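Local coordinates for type II restriction enzyme AgeI (Thalassobius gelatinovorus, PDB 5DWA), which recognises the double-stranded DNA sequence 5'-ACCGGT-3' and cuts it after the first A, leaving fragments with terminal 5'-phosphates, at residues R103-L108 and I113-L118; L108-I113 and G264-F269. One frame throughout, in Å; residues are numbered along the deposited sequence. Where two conformers were deposited one is given.

Contact 1 (R103-L108 and I113-L118); sequences RYNPVL and IRLTAL
Leu115 N donates to Asn105 OD1 over 2.7 Å, the shortest direct bond across the segments, and arrives on a lone pair in the carbonyl plane. The same carboxamide answers through its other end: Asn105 ND2 reaches Leu115 O at 3.0 Å, with that oxygen only 11° out of the amide plane. Both backbone polar groups of Leu115 are thus held by one side chain, and together the bonds fix the Asn105 carboxamide's rotation. One turn on, Ile113 N meets Leu108 O (3.0 Å), the donor standing above the carbonyl plane, while a water donates to both Asn105 O and Ile113 O.

Beneath this polar seam the Leu108 side chain, CG anti to its carbonyl carbon (chi1 -70°), lays CD1 against Leu115 CG at 3.8 Å; Leu115 CD1 in turn lies 3.8 Å from Tyr104 CB. With Asn105 replaced by an alanine, Leu115 N and O lose these mates and the strand edge would probably be held less firmly to the helix. Strand 113-117 is the outermost strand of the mixed sheet within this chain, pairing with strand 143-148 through Arg114 and Thr116. The carboxamide therefore serves Leu115 on the outer edge much as a further strand would.

Contact 2 (L108-I113 and G264-F269); sequences LARHGI and GQDDEF
Arg110 and Asp266 meet in a tentative salt bridge, made by one of the two conformers of the arginine, NH2 to OD2 at 2.7 Å, the oxygen lying at the edge of the guanidinium and close to its plane. The short distance does not make a strong hydrogen bond: the N-H...O angle of 118° is poor, and the guanidinium and carboxylate planes are turned 53° apart instead of lying flat in a two-pronged pairing. Asp266 OD1 is the more distant oxygen, 3.3 Å from Arg110 NH2. His111 faces Asp266 from the opposite direction, its NE2 4.0 Å from Asp266 OD1 and its ring nearly perpendicular to the carboxylate. Arg110 NH2 is also about 4.0 Å from His111 NE2, so carboxylate and guanidinium would probably pull the imidazole's ionisation in opposite senses, and its charge stays undecided; NE2 is buried with no hydrogen-bonding partner in the model.

The arginine bends at chi3 (-80°), which swings its guanidinium round to the aspartate. Both basic side chains spring from the turn that ends helix 84-109. It is a Schellman motif, with Ile113 N bonded back to Leu108 O and Gly112 N to Ala109 O at 3.1 Å; Gly112, at positive phi, is the C-prime residue. Leu108 O also accepts from His111 N at 2.9 Å, from the face of its plane opposite to Ile113 N.

On the other segment, Asp266 directly precedes Asp267, the N-cap of helix 268-277, whose side chain caps a backbone N just past Phe269. The backbone N of Asp267 bonds to Thr270 OG1. Farther in, Phe269 packs edge-to-face on Phe238, while His111 touches Val274 of the same C-terminal helix.

Contacts 1 and 2 lie along the C-terminal end of helix 84-109, their centres about 8 Å apart, and share Leu108 and Ile113. Contact 1 joins the helix to the edge strand that follows it; contact 2 ties the turn between them to a segment more than 150 residues later. Direct bridges also connect them: Tyr104 OH lies 2.6 Å from Asp267 OD2, and Arg103 NH2, in one of two conformers, lies 2.9 Å from Gln265 O, both probable hydrogen bonds. Burial differs, contact 1 being largely internal and contact 2 at the surface. Their nearest atoms are about 9 Å and about 16 Å from the bound DNA, so neither reaches it directly.

Contact 1 (R103-L108 and I113-L118)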
loop_
_atom_site.group_PDB
_atom_site.type_symbol
_atom_site.label_atom_id
_atom_site.label_comp_id
_atom_site.label_asym_id
_atom_site.label_seq_id
_atom_site.Cartn_x
_atom_site.Cartn_y
_atom_site.Cartn_z
ATOM N N ARG A 103 26.138 1.719 1.753
ATOM C CA ARG A 103 26.698 1.922 3.086
ATOM C C ARG A 103 27.310 0.649 3.656
ATOM O O ARG A 103 28.378 0.695 4.269
ATOM C CB ARG A 103 25.629 2.458 4.046
ATOM C CG ARG A 103 26.134 2.740 5.461
ATOM C CD ARG A 103 25.775 1.605 6.409
ATOM N NE ARG A 103 26.181 1.852 7.793
ATOM C CZ ARG A 103 27.297 1.384 8.343
ATOM N NH1 ARG A 103 28.136 0.647 7.626
ATOM N NH2 ARG A 103 27.578 1.654 9.611
ATOM N N TYR A 104 26.632 -0.481 3.470
ATOM C CA TYR A 104 27.052 -1.707 4.129
ATOM C C TYR A 104 28.001 -2.617 3.370
ATOM O O TYR A 104 28.762 -3.337 4.005
ATOM C CB TYR A 104 25.812 -2.500 4.532
ATOM C CG TYR A 104 25.178 -1.939 5.775
ATOM C CD1 TYR A 104 25.880 -1.910 6.968
ATOM C CD2 TYR A 104 23.884 -1.430 5.760
ATOM C CE1 TYR A 104 25.319 -1.398 8.123
ATOM C CE2 TYR A 104 23.311 -0.922 6.913
ATOM C CZ TYR A 104 24.034 -0.909 8.092
ATOM O OH TYR A 104 23.478 -0.408 9.247
ATOM N N ASN A 105 27.969 -2.616 2.042
ATOM C CA ASN A 105 28.821 -3.560 1.320
ATOM C C ASN A 105 30.323 -3.422 1.592
ATOM O O ASN A 105 30.998 -4.440 1.690
ATOM C CB ASN A 105 28.554 -3.491 -0.185
ATOM C CG ASN A 105 27.523 -4.523 -0.621
ATOM O OD1 ASN A 105 27.033 -5.285 0.202
ATOM N ND2 ASN A 105 27.197 -4.556 -1.904
ATOM N N PRO A 106 30.849 -2.188 1.735
ATOM C CA PRO A 106 32.285 -2.122 2.048
ATOM C C PRO A 106 32.666 -2.835 3.353
ATOM O O PRO A 106 33.674 -3.541 3.395
ATOM C CB PRO A 106 32.548 -0.617 2.155
ATOM C CG PRO A 106 31.524 0.001 1.272
ATOM C CD PRO A 106 30.294 -0.853 1.438
ATOM N N VAL A 107 31.867 -2.658 4.399
ATOM C CA VAL A 107 32.156 -3.264 5.689
ATOM C C VAL A 107 31.894 -4.766 5.665
ATOM O O VAL A 107 32.655 -5.553 6.229
ATOM C CB VAL A 107 31.324 -2.597 6.806
ATOM C CG1 VAL A 107 31.522 -3.312 8.136
ATOM C CG2 VAL A 107 31.697 -1.128 6.920
ATOM N N LEU A 108 30.826 -5.170 4.989
ATOM C CA LEU A 108 30.461 -6.577 4.925
ATOM C C LEU A 108 31.442 -7.392 4.072
ATOM O O LEU A 108 31.643 -8.580 4.326
ATOM C CB LEU A 108 29.038 -6.724 4.394
ATOM C CG LEU A 108 27.955 -6.258 5.361
ATOM C CD1 LEU A 108 26.608 -6.307 4.674
ATOM C CD2 LEU A 108 27.969 -7.128 6.610
ATOM N N ILE A 113 30.566 -11.096 3.045
ATOM C CA ILE A 113 29.123 -10.912 2.960
ATOM C C ILE A 113 28.828 -9.789 1.981
ATOM O O ILE A 113 29.562 -8.801 1.919
ATOM C CB ILE A 113 28.517 -10.614 4.344
ATOM C CG1 ILE A 113 28.803 -11.769 5.301
ATOM C CG2 ILE A 113 27.004 -10.372 4.256
ATOM C CD1 ILE A 113 28.687 -11.388 6.757
ATOM N N ARG A 114 27.760 -9.948 1.203
ATOM C CA ARG A 114 27.434 -8.998 0.154
ATOM C C ARG A 114 25.937 -8.816 -0.004
ATOM O O ARG A 114 25.193 -9.795 -0.028
ATOM C CB ARG A 114 28.044 -9.448 -1.178
ATOM C CG ARG A 114 27.860 -8.442 -2.313
ATOM C CD ARG A 114 28.477 -8.958 -3.608
ATOM N NE ARG A 114 27.816 -10.166 -4.090
ATOM C CZ ARG A 114 28.319 -10.966 -5.025
ATOM N NH1 ARG A 114 29.493 -10.682 -5.577
ATOM N NH2 ARG A 114 27.649 -12.043 -5.416
ATOM N N LEU A 115 25.516 -7.557 -0.092
ATOM C CA LEU A 115 24.135 -7.194 -0.377
ATOM C C LEU A 115 23.947 -6.826 -1.846
ATOM O O LEU A 115 24.810 -6.205 -2.459
ATOM C CB LEU A 115 23.714 -6.004 0.488
ATOM C CG LEU A 115 23.930 -6.106 2.002
ATOM C CD1 LEU A 115 23.435 -4.844 2.679
ATOM C CD2 LEU A 115 23.246 -7.336 2.603
ATOM N N THR A 116 22.783 -7.158 -2.387
ATOM C CA THR A 116 22.439 -6.802 -3.750
ATOM C C THR A 116 20.970 -6.389 -3.818
ATOM O O THR A 116 20.092 -7.174 -3.458
ATOM C CB THR A 116 22.678 -7.972 -4.713
ATOM O OG1 THR A 116 24.041 -8.407 -4.614
ATOM C CG2 THR A 116 22.381 -7.549 -6.143
ATOM N N ALA A 117 20.702 -5.165 -4.264
ATOM C CA ALA A 117 19.316 -4.700 -4.423
ATOM C C ALA A 117 18.662 -5.440 -5.580
ATOM O O ALA A 117 19.260 -5.585 -6.650
ATOM C CB ALA A 117 19.267 -3.192 -4.646
ATOM N N LEU A 118 17.446 -5.935 -5.358
ATOM C CA LEU A 118 16.792 -6.756 -6.373
ATOM C C LEU A 118 15.923 -5.874 -7.266
ATOM O O LEU A 118 14.697 -5.858 -7.172
ATOM C CB LEU A 118 15.981 -7.881 -5.724
ATOM C CG LEU A 118 16.822 -8.852 -4.889
ATOM C CD1 LEU A 118 15.951 -9.920 -4.249
ATOM C CD2 LEU A 118 17.895 -9.486 -5.766
HETATM O O HOH W 1 30.081 -6.612 0.284
#

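Contact 2 (L108-I113 and G264-F269)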
loop_
_atom_site.group_PDB
_atom_site.type_symbol
_atom_site.label_atom_id
_atom_site.label_comp_id
_atom_site.label_asym_id
_atom_site.label_seq_id
_atom_site.Cartn_x
_atom_site.Cartn_y
_atom_site.Cartn_z
ATOM N N LEU A 108 30.826 -5.170 4.989
ATOM C CA LEU A 108 30.461 -6.577 4.925
ATOM C C LEU A 108 31.442 -7.392 4.072
ATOM O O LEU A 108 31.643 -8.580 4.326
ATOM C CB LEU A 108 29.038 -6.724 4.394
ATOM C CG LEU A 108 27.955 -6.258 5.361
ATOM C CD1 LEU A 108 26.608 -6.307 4.674
ATOM C CD2 LEU A 108 27.969 -7.128 6.610
ATOM N N ALA A 109 32.055 -6.750 3.082
ATOM C CA ALA A 109 32.989 -7.437 2.185
ATOM C C ALA A 109 34.171 -8.036 2.941
ATOM O O ALA A 109 34.704 -9.069 2.539
ATOM C CB ALA A 109 33.480 -6.499 1.106
ATOM N N ARG A 110 34.561 -7.387 4.033
ATOM C CA ARG A 110 35.652 -7.871 4.873
ATOM C C ARG A 110 35.330 -9.229 5.498
ATOM O O ARG A 110 36.234 -9.954 5.921
ATOM C CB ARG A 110 35.966 -6.855 5.973
ATOM C CG ARG A 110 36.016 -5.419 5.493
ATOM C CD ARG A 110 36.785 -4.527 6.464
ATOM N NE ARG A 110 35.992 -4.120 7.622
ATOM C CZ ARG A 110 35.997 -4.745 8.795
ATOM N NH1 ARG A 110 36.749 -5.821 8.983
ATOM N NH2 ARG A 110 35.247 -4.294 9.788
ATOM N N HIS A 111 34.042 -9.571 5.550
ATOM C CA HIS A 111 33.590 -10.830 6.130
ATOM C C HIS A 111 32.972 -11.762 5.087
ATOM O O HIS A 111 32.284 -12.725 5.431
ATOM C CB HIS A 111 32.582 -10.553 7.250
ATOM C CG HIS A 111 33.097 -9.615 8.294
ATOM N ND1 HIS A 111 33.851 -10.041 9.366
ATOM C CD2 HIS A 111 32.981 -8.272 8.424
ATOM C CE1 HIS A 111 34.172 -9.001 10.115
ATOM N NE2 HIS A 111 33.655 -7.916 9.566
ATOM N N GLY A 112 33.201 -11.449 3.815
ATOM C CA GLY A 112 32.674 -12.240 2.715
ATOM C C GLY A 112 31.166 -12.168 2.543
ATOM O O GLY A 112 30.553 -13.065 1.959
ATOM N N ILE A 113 30.566 -11.096 3.045
ATOM C CA ILE A 113 29.123 -10.912 2.960
ATOM C C ILE A 113 28.828 -9.789 1.981
ATOM O O ILE A 113 29.562 -8.801 1.919
ATOM C CB ILE A 113 28.517 -10.614 4.344
ATOM C CG1 ILE A 113 28.803 -11.769 5.301
ATOM C CG2 ILE A 113 27.004 -10.372 4.256
ATOM C CD1 ILE A 113 28.687 -11.388 6.757
ATOM N N GLY A 264 28.908 5.146 9.467
ATOM C CA GLY A 264 29.870 4.476 10.324
ATOM C C GLY A 264 30.540 3.305 9.624
ATOM O O GLY A 264 30.471 3.175 8.401
ATOM N N GLN A 265 31.203 2.458 10.409
ATOM C CA GLN A 265 31.782 1.213 9.907
ATOM C C GLN A 265 30.950 0.024 10.372
ATOM O O GLN A 265 29.847 -0.197 9.877
ATOM C CB GLN A 265 33.231 1.065 10.371
ATOM C CG GLN A 265 34.204 1.985 9.651
ATOM C CD GLN A 265 34.353 1.637 8.184
ATOM O OE1 GLN A 265 34.854 0.570 7.837
ATOM N NE2 GLN A 265 33.908 2.535 7.314
ATOM N N ASP A 266 31.480 -0.746 11.320
ATOM C CA ASP A 266 30.727 -1.842 11.919
ATOM C C ASP A 266 29.624 -1.309 12.827
ATOM O O ASP A 266 29.810 -0.295 13.507
ATOM C CB ASP A 266 31.656 -2.762 12.717
ATOM C CG ASP A 266 32.671 -3.462 11.843
ATOM O OD1 ASP A 266 32.569 -4.697 11.688
ATOM O OD2 ASP A 266 33.567 -2.779 11.303
ATOM N N ASP A 267 28.474 -1.980 12.833
ATOM C CA ASP A 267 27.405 -1.640 13.768
ATOM C C ASP A 267 26.623 -2.889 14.167
ATOM O O ASP A 267 27.043 -4.007 13.870
ATOM C CB ASP A 267 26.470 -0.569 13.178
ATOM C CG ASP A 267 25.786 -1.006 11.887
ATOM O OD1 ASP A 267 25.904 -2.178 11.482
ATOM O OD2 ASP A 267 25.105 -0.162 11.269
ATOM N N GLU A 268 25.499 -2.704 14.850
ATOM C CA GLU A 268 24.706 -3.845 15.294
ATOM C C GLU A 268 24.234 -4.709 14.127
ATOM O O GLU A 268 24.139 -5.929 14.259
ATOM C CB GLU A 268 23.513 -3.379 16.122
ATOM C CG GLU A 268 23.899 -2.895 17.506
ATOM C CD GLU A 268 22.715 -2.821 18.441
ATOM O OE1 GLU A 268 21.797 -2.017 18.176
ATOM O OE2 GLU A 268 22.697 -3.577 19.434
ATOM N N PHE A 269 23.950 -4.084 12.988
ATOM C CA PHE A 269 23.499 -4.828 11.813
ATOM C C PHE A 269 24.607 -5.721 11.253
ATOM O O PHE A 269 24.388 -6.914 11.016
ATOM C CB PHE A 269 22.984 -3.874 10.730
ATOM C CG PHE A 269 22.609 -4.563 9.442
ATOM C CD1 PHE A 269 21.545 -5.449 9.401
ATOM C CD2 PHE A 269 23.326 -4.330 8.276
ATOM C CE1 PHE A 269 21.195 -6.086 8.218
ATOM C CE2 PHE A 269 22.982 -4.969 7.091
ATOM C CZ PHE A 269 21.909 -5.842 7.064
#